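Local coordinates for type-2Ba cytolytic delta-endotoxin (Bacillus thuringiensis serovar israelensis, PDB 2RCI), which probably kills the larvae of dipteran insects by making pores in the epithelial cell membrane of the midgut, at residues N29-A34 against E45-I50; T39-F44 against K183-T188; Y136-S141 against I156-T161. All coordinates share one frame; numbering follows the deposited sequence. Where two conformers were deposited one is given.

Contact 1 of 3, residues N29-A34 against E45-I50; sequences NTFQGA and EKALQI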
# COMPACT_ATOMS: atom_id res chain seq x y z
N ASN A 29 -3.10 -8.52 -11.25
CA ASN A 29 -3.52 -8.02 -12.57
C ASN A 29 -4.92 -7.39 -12.55
O ASN A 29 -5.15 -6.35 -13.16
CB ASN A 29 -3.50 -9.13 -13.63
CG ASN A 29 -2.10 -9.43 -14.14
OD1 ASN A 29 -1.15 -8.71 -13.85
ND2 ASN A 29 -1.97 -10.49 -14.94
N THR A 30 -5.83 -8.03 -11.82
CA THR A 30 -7.24 -7.61 -11.77
C THR A 30 -7.36 -6.21 -11.14
O THR A 30 -8.12 -5.37 -11.62
CB THR A 30 -8.09 -8.65 -11.02
OG1 THR A 30 -8.03 -9.89 -11.73
CG2 THR A 30 -9.55 -8.22 -10.94
N PHE A 31 -6.58 -5.96 -10.09
CA PHE A 31 -6.57 -4.65 -9.44
C PHE A 31 -5.89 -3.50 -10.16
O PHE A 31 -6.09 -2.35 -9.77
CB PHE A 31 -6.15 -4.75 -7.98
CG PHE A 31 -7.20 -5.33 -7.12
CD1 PHE A 31 -7.19 -6.69 -6.80
CD2 PHE A 31 -8.28 -4.54 -6.70
CE1 PHE A 31 -8.22 -7.24 -6.05
CE2 PHE A 31 -9.30 -5.07 -5.96
CZ PHE A 31 -9.28 -6.42 -5.61
N GLN A 32 -5.13 -3.78 -11.22
CA GLN A 32 -4.67 -2.71 -12.13
C GLN A 32 -5.85 -1.86 -12.62
O GLN A 32 -5.71 -0.65 -12.84
CB GLN A 32 -3.90 -3.28 -13.32
CG GLN A 32 -2.66 -4.13 -12.95
CD GLN A 32 -1.59 -3.35 -12.18
OE1 GLN A 32 -1.52 -2.11 -12.23
NE2 GLN A 32 -0.74 -4.10 -11.46
N GLY A 33 -7.02 -2.50 -12.75
CA GLY A 33 -8.26 -1.83 -13.18
C GLY A 33 -8.74 -0.71 -12.27
O GLY A 33 -9.57 0.12 -12.69
N ALA A 34 -8.25 -0.65 -11.03
CA ALA A 34 -8.61 0.45 -10.12
C ALA A 34 -7.74 1.72 -10.25
O ALA A 34 -7.97 2.71 -9.53
CB ALA A 34 -8.61 -0.04 -8.69
N GLU A 45 -13.61 3.36 -5.15
CA GLU A 45 -14.91 2.91 -5.61
C GLU A 45 -14.72 1.80 -6.64
O GLU A 45 -15.38 0.77 -6.57
CB GLU A 45 -15.68 4.07 -6.24
CG GLU A 45 -16.99 3.65 -6.91
CD GLU A 45 -17.63 4.75 -7.77
OE1 GLU A 45 -17.07 5.86 -7.88
OE2 GLU A 45 -18.70 4.49 -8.37
N LYS A 46 -13.81 2.02 -7.58
CA LYS A 46 -13.52 1.00 -8.60
C LYS A 46 -12.91 -0.27 -8.00
O LYS A 46 -13.25 -1.40 -8.42
CB LYS A 46 -12.61 1.58 -9.70
CG LYS A 46 -12.21 0.58 -10.80
CD LYS A 46 -13.35 0.33 -11.79
CE LYS A 46 -12.91 -0.65 -12.89
NZ LYS A 46 -14.08 -1.05 -13.71
N ALA A 47 -12.00 -0.11 -7.05
CA ALA A 47 -11.41 -1.26 -6.37
C ALA A 47 -12.49 -2.09 -5.67
O ALA A 47 -12.48 -3.31 -5.73
CB ALA A 47 -10.31 -0.84 -5.38
N LEU A 48 -13.45 -1.42 -5.03
CA LEU A 48 -14.58 -2.14 -4.44
C LEU A 48 -15.48 -2.82 -5.48
O LEU A 48 -15.97 -3.91 -5.25
CB LEU A 48 -15.39 -1.22 -3.52
CG LEU A 48 -14.71 -0.96 -2.17
CD1 LEU A 48 -15.47 0.08 -1.41
CD2 LEU A 48 -14.67 -2.27 -1.35
N GLN A 49 -15.70 -2.18 -6.62
CA GLN A 49 -16.45 -2.83 -7.71
C GLN A 49 -15.72 -4.11 -8.14
O GLN A 49 -16.33 -5.16 -8.30
CB GLN A 49 -16.61 -1.89 -8.91
CG GLN A 49 -17.47 -0.65 -8.64
CD GLN A 49 -18.94 -0.99 -8.38
OE1 GLN A 49 -19.59 -1.72 -9.15
NE2 GLN A 49 -19.47 -0.46 -7.30
N ILE A 50 -14.41 -4.01 -8.31
CA ILE A 50 -13.59 -5.16 -8.72
C ILE A 50 -13.68 -6.30 -7.69
O ILE A 50 -13.95 -7.45 -8.05
CB ILE A 50 -12.13 -4.74 -8.97
CG1 ILE A 50 -12.03 -3.91 -10.26
CG2 ILE A 50 -11.21 -5.96 -9.02
CD1 ILE A 50 -10.69 -3.18 -10.45
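I50 packs against T30, F31 and A34, and its side chain carries much of this apolar contact. I50 CG2 lies over one face of the F31 ring as a CH-pi contact, 4.0 Å from the ring centroid and 21° off the ring normal. I50 CG2 also presses on T30 CG2 at 3.4 Å, a tight approach for two carbons. I50 CD1 diverges from CG2 at about a right angle and lies over the turn at G33-A34, 3.6 Å from A34 N. With chi1 at -72°, CG2 is anti to the backbone N and CG1 beside it, which carries CD1 toward the G33-A34 backbone.

Two small residues let the backbones come close. A34 CB and A47 CB meet at 3.8 Å, and their CA atoms are 5.0 Å apart.

No hydrogen bond crosses the contact. The polar atoms that face it meet carbon there, and A34 N is bonded within its own segment to F31 O. The carbonyl O of A47 sits at the edge of the F31 ring, 3.6 Å from F31 CE2. K46 bends at chi2 and lays its aliphatic chain along G33, with K46 CG 3.3 Å from G33 O. T30 OG1 is hydrogen-bonded to R26 O.

The contact joins the end region of helix 21-31 to helix 44-53. Both lie over the sheet: F31 touches strand 150-162 and A47 touches L187 of strand 177-192.

Contact 2 of 3, residues T39-F44 against K183-T188; sequences TLNFNF and KMKALT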
# COMPACT_ATOMS: atom_id res chain seq x y z
N THR A 39 -4.39 10.36 -13.79
CA THR A 39 -3.72 10.80 -12.56
C THR A 39 -2.85 9.69 -12.01
O THR A 39 -1.89 9.95 -11.25
CB THR A 39 -4.73 11.14 -11.46
OG1 THR A 39 -5.46 9.95 -11.13
CG2 THR A 39 -5.70 12.25 -11.92
N LEU A 40 -3.20 8.46 -12.39
CA LEU A 40 -2.59 7.23 -11.85
C LEU A 40 -2.86 7.07 -10.38
O LEU A 40 -2.16 6.33 -9.69
CB LEU A 40 -1.09 7.19 -12.13
CG LEU A 40 -0.73 7.30 -13.61
CD1 LEU A 40 0.77 7.40 -13.77
CD2 LEU A 40 -1.29 6.08 -14.35
N ASN A 41 -3.88 7.77 -9.88
CA ASN A 41 -4.34 7.54 -8.52
C ASN A 41 -5.08 6.19 -8.47
O ASN A 41 -5.43 5.61 -9.50
CB ASN A 41 -5.24 8.68 -8.04
CG ASN A 41 -5.30 8.81 -6.49
OD1 ASN A 41 -4.60 8.12 -5.75
ND2 ASN A 41 -6.17 9.71 -6.02
N PHE A 42 -5.28 5.70 -7.25
CA PHE A 42 -6.06 4.50 -6.97
C PHE A 42 -7.50 4.94 -6.71
O PHE A 42 -7.74 5.89 -5.95
CB PHE A 42 -5.45 3.84 -5.73
CG PHE A 42 -6.14 2.58 -5.28
CD1 PHE A 42 -5.90 1.36 -5.90
CD2 PHE A 42 -7.00 2.61 -4.19
CE1 PHE A 42 -6.53 0.17 -5.43
CE2 PHE A 42 -7.63 1.46 -3.74
CZ PHE A 42 -7.38 0.24 -4.36
N ASN A 43 -8.43 4.30 -7.40
CA ASN A 43 -9.84 4.61 -7.24
C ASN A 43 -10.50 3.58 -6.32
O ASN A 43 -10.67 2.40 -6.68
CB ASN A 43 -10.52 4.68 -8.63
CG ASN A 43 -11.94 5.23 -8.57
OD1 ASN A 43 -12.80 4.67 -7.92
ND2 ASN A 43 -12.18 6.31 -9.29
N PHE A 44 -10.84 4.02 -5.11
CA PHE A 44 -11.45 3.16 -4.08
C PHE A 44 -12.77 2.53 -4.54
O PHE A 44 -13.02 1.32 -4.33
CB PHE A 44 -11.68 4.00 -2.82
CG PHE A 44 -12.13 3.21 -1.61
CD1 PHE A 44 -11.33 2.22 -1.06
CD2 PHE A 44 -13.36 3.51 -1.01
CE1 PHE A 44 -11.74 1.51 0.05
CE2 PHE A 44 -13.80 2.82 0.09
CZ PHE A 44 -12.98 1.81 0.64
N LYS A 183 -3.36 10.53 3.10
CA LYS A 183 -4.67 9.93 2.86
C LYS A 183 -4.41 8.49 2.42
O LYS A 183 -3.53 8.23 1.62
CB LYS A 183 -5.49 10.65 1.77
CG LYS A 183 -6.94 10.16 1.80
CD LYS A 183 -7.89 10.80 0.78
CE LYS A 183 -9.30 10.25 1.07
NZ LYS A 183 -10.42 11.09 0.54
N MET A 184 -5.16 7.56 3.00
CA MET A 184 -4.99 6.15 2.72
C MET A 184 -6.27 5.58 2.15
O MET A 184 -7.35 5.80 2.70
CB MET A 184 -4.69 5.45 4.03
CG MET A 184 -4.28 4.01 3.89
SD MET A 184 -3.67 3.52 5.51
CE MET A 184 -3.36 1.78 5.22
N LYS A 185 -6.14 4.80 1.09
CA LYS A 185 -7.23 4.03 0.52
C LYS A 185 -6.75 2.60 0.41
O LYS A 185 -5.73 2.32 -0.23
CB LYS A 185 -7.59 4.55 -0.87
CG LYS A 185 -8.17 5.96 -0.89
CD LYS A 185 -8.20 6.52 -2.31
CE LYS A 185 -9.04 7.78 -2.38
NZ LYS A 185 -8.94 8.33 -3.76
N ALA A 186 -7.47 1.69 1.04
CA ALA A 186 -7.03 0.29 1.06
C ALA A 186 -8.24 -0.63 1.23
O ALA A 186 -9.29 -0.23 1.78
CB ALA A 186 -6.02 0.08 2.19
N LEU A 187 -8.11 -1.85 0.74
CA LEU A 187 -9.08 -2.89 1.06
C LEU A 187 -8.36 -4.22 1.15
O LEU A 187 -7.32 -4.41 0.49
CB LEU A 187 -10.20 -2.94 0.01
CG LEU A 187 -9.93 -3.51 -1.41
CD1 LEU A 187 -9.71 -5.02 -1.44
CD2 LEU A 187 -11.14 -3.21 -2.31
N THR A 188 -8.89 -5.15 1.94
CA THR A 188 -8.39 -6.52 1.92
C THR A 188 -9.50 -7.39 1.38
O THR A 188 -10.62 -7.35 1.90
CB THR A 188 -8.01 -7.02 3.32
OG1 THR A 188 -7.09 -6.10 3.93
CG2 THR A 188 -7.36 -8.36 3.22
O HOH W 1 -11.41 6.75 -4.69
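K185 reaches out from strand 177-192 to the loop that leads into helix 44-53. F42 of the loop and F44, the first residue of the helix, lie beside it. This is a loop-on-sheet contact within the alpha/beta fold of the Cyt toxins, in which helix layers surround a central sheet.

The first shell is formed by the lysine and the two rings. K185 is extended beyond CG and passes F42 in the opposite direction. K185 CB lies at the edge of the F42 ring, 3.9 Å from F42 CD2. Farther along, K185 NZ makes a weak hydrogen bond of 3.5 Å to F42 O. The F42 ring reaches the strand because CG is anti to the backbone N (chi1 179°). The F44 ring turns an edge to the next peptide, with F44 CE1 3.5 Å from A186 O.

E159 of the adjacent strand makes up the next shell. It accepts a hydrogen bond from N41 ND2 through OE2, and the same oxygen forms a long, weak ion pair with K185 NZ. One oxygen, E159 OE2, thus faces both nitrogens, and K185 NZ and N41 ND2 stand 3.8 Å apart. The carboxylate would be expected to favour the lysine's positive charge.

The loop has its own local supports. T39 OG1 accepts from N41 N at 3.0 Å, which makes an ST turn. N41 OD1 takes a weak bond from F42 N. N43 is the N-cap of helix 44-53, with OD1 bonded to K46 N. F42 also packs on A47, A157 and P155, wedged between helix and sheet.

One water links the start of the helix to the strand: it accepts from F44 N at 2.8 Å and from K185 NZ at 3.1 Å.

Contact 3 of 3, residues Y136-S141 against I156-T161; sequences YKILFS and IAFEIT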
# COMPACT_ATOMS: atom_id res chain seq x y z
N TYR A 136 1.63 6.96 -3.82
CA TYR A 136 2.50 5.79 -3.65
C TYR A 136 1.56 4.60 -3.49
O TYR A 136 0.62 4.65 -2.67
CB TYR A 136 3.37 5.94 -2.41
CG TYR A 136 4.53 4.96 -2.39
CD1 TYR A 136 5.82 5.36 -2.77
CD2 TYR A 136 4.33 3.63 -2.02
CE1 TYR A 136 6.88 4.44 -2.78
CE2 TYR A 136 5.37 2.72 -2.02
CZ TYR A 136 6.64 3.13 -2.39
OH TYR A 136 7.66 2.21 -2.38
N LYS A 137 1.83 3.56 -4.26
CA LYS A 137 0.91 2.40 -4.33
C LYS A 137 1.64 1.10 -4.10
O LYS A 137 2.70 0.87 -4.68
CB LYS A 137 0.18 2.34 -5.66
CG LYS A 137 -0.79 3.52 -5.85
CD LYS A 137 -1.51 3.44 -7.20
CE LYS A 137 -0.59 3.65 -8.44
NZ LYS A 137 0.43 4.74 -8.36
N ILE A 138 1.04 0.28 -3.24
CA ILE A 138 1.62 -1.01 -2.84
C ILE A 138 0.53 -2.06 -3.02
O ILE A 138 -0.66 -1.77 -2.83
CB ILE A 138 1.99 -1.01 -1.35
CG1 ILE A 138 3.01 0.11 -1.02
CG2 ILE A 138 2.55 -2.38 -0.93
CD1 ILE A 138 3.16 0.37 0.50
N LEU A 139 0.91 -3.28 -3.40
CA LEU A 139 -0.08 -4.38 -3.45
C LEU A 139 0.52 -5.63 -2.84
O LEU A 139 1.49 -6.21 -3.38
CB LEU A 139 -0.60 -4.64 -4.87
CG LEU A 139 -1.81 -5.59 -5.03
CD1 LEU A 139 -2.60 -5.30 -6.30
CD2 LEU A 139 -1.43 -7.08 -4.91
N PHE A 140 -0.05 -6.05 -1.71
CA PHE A 140 0.36 -7.30 -1.07
C PHE A 140 -0.52 -8.47 -1.48
O PHE A 140 -1.76 -8.36 -1.46
CB PHE A 140 0.24 -7.20 0.45
CG PHE A 140 1.10 -6.16 1.08
CD1 PHE A 140 2.44 -6.44 1.37
CD2 PHE A 140 0.56 -4.92 1.44
CE1 PHE A 140 3.27 -5.45 1.96
CE2 PHE A 140 1.37 -3.93 2.04
CZ PHE A 140 2.72 -4.21 2.32
N SER A 141 0.12 -9.58 -1.86
CA SER A 141 -0.56 -10.87 -1.96
C SER A 141 -0.07 -11.72 -0.81
O SER A 141 1.13 -11.78 -0.54
CB SER A 141 -0.29 -11.54 -3.31
OG SER A 141 -0.74 -10.74 -4.39
N ILE A 156 -2.96 -1.04 -1.49
CA ILE A 156 -2.89 0.16 -0.64
C ILE A 156 -2.42 1.33 -1.48
O ILE A 156 -1.39 1.23 -2.13
CB ILE A 156 -1.90 0.01 0.52
CG1 ILE A 156 -2.21 -1.21 1.38
CG2 ILE A 156 -1.87 1.32 1.37
CD1 ILE A 156 -1.15 -1.51 2.40
N ALA A 157 -3.16 2.45 -1.46
CA ALA A 157 -2.67 3.70 -2.08
C ALA A 157 -2.56 4.83 -1.05
O ALA A 157 -3.47 5.03 -0.24
CB ALA A 157 -3.56 4.14 -3.24
N PHE A 158 -1.45 5.57 -1.09
CA PHE A 158 -1.36 6.76 -0.25
C PHE A 158 -1.32 8.02 -1.12
O PHE A 158 -0.73 8.02 -2.19
CB PHE A 158 -0.07 6.74 0.58
CG PHE A 158 0.04 5.56 1.50
CD1 PHE A 158 -0.64 5.56 2.70
CD2 PHE A 158 0.82 4.46 1.15
CE1 PHE A 158 -0.52 4.47 3.60
CE2 PHE A 158 0.95 3.37 2.02
CZ PHE A 158 0.24 3.37 3.23
N GLU A 159 -1.95 9.08 -0.63
CA GLU A 159 -1.77 10.43 -1.19
C GLU A 159 -1.02 11.18 -0.12
O GLU A 159 -1.56 11.40 0.98
CB GLU A 159 -3.13 11.12 -1.42
CG GLU A 159 -4.14 10.26 -2.13
CD GLU A 159 -5.39 11.06 -2.56
OE1 GLU A 159 -5.43 12.30 -2.35
OE2 GLU A 159 -6.29 10.43 -3.13
N ILE A 160 0.22 11.55 -0.42
CA ILE A 160 1.12 12.11 0.58
C ILE A 160 1.50 13.53 0.19
O ILE A 160 1.97 13.78 -0.93
CB ILE A 160 2.38 11.25 0.77
CG1 ILE A 160 2.00 9.83 1.22
CG2 ILE A 160 3.33 11.91 1.80
CD1 ILE A 160 3.05 8.76 0.92
N THR A 161 1.29 14.44 1.13
CA THR A 161 1.72 15.84 1.00
C THR A 161 2.62 16.14 2.20
O THR A 161 2.26 15.87 3.33
CB THR A 161 0.53 16.79 1.01
OG1 THR A 161 -0.32 16.49 -0.12
CG2 THR A 161 1.04 18.25 0.92
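I156 and F140 each have chi1 near -60°, with CG1 of the isoleucine and CG of the phenylalanine beside their own backbone N. These turns bring I156 CD1 to the edge of the F140 ring, in its plane, 3.5 Å from F140 CE2. I138 has a similar chi1 and extends at chi2. I138 CD1 comes to the edge of the F158 ring, 4.0 Å from F158 CE2, while I138 CG2 lies over one face of the F140 ring.

Aromatic and branched aliphatic groups therefore interlock on one face of the sheet. I138 and I156 also approach directly, CB to CB at 4.4 Å. The Y136 ring has I138 CG1 at its edge, and its OH is hydrogen-bonded to Q116 and N11. T109 of helix 96-110 touches Y136, I138 and I160 on this face.

On the opposite face K137 CG rests on A157 CB at 3.9 Å. The lysine then bends at chi3 and chi4, and NZ makes a weak hydrogen bond to L40 O. Helix 21-31 touches L139 there, and F42 touches A157.

Four backbone bonds join the strands. Y136 with F158 and I138 with I156 are hydrogen-bonded pairs, and K137 with A157 is a non-hydrogen-bonded pair between them. The bond from I138 N to I156 O is 2.8 Å long and nearly straight, at 174°. The one from Y136 N to F158 O is longer, 3.1 Å, and more bent. K137 CA adds a CA-H...O contact to I156 O.

The short strand axes run at 166° to one another. This is regular antiparallel pairing, as in a beta hairpin, here formed by strands 132-142 and 150-162 in the middle of the toxin's central sheet.

In the fold
Contact 3 is the buried core, its centre about 3 Å from the chain centre. The centre of contact 2 lies about 8 Å from that point and that of contact 1 about 14 Å, both partly buried. Contact 3 joins backbone hydrogen bonds to an apolar, aromatic-rich face, contact 2 mixes ring packing with a lysine and a water, and contact 1 is almost wholly apolar. Contacts 2 and 3 reach neighbouring strands of one sheet, with K185 O 2.8 Å from A157 N in a probable backbone bond. Contacts 1 and 2 share helix 44-53 and its approach, where A47 CB meets F42 CZ at 3.3 Å. F31 joins contact 1 to contact 3 by packing on L139.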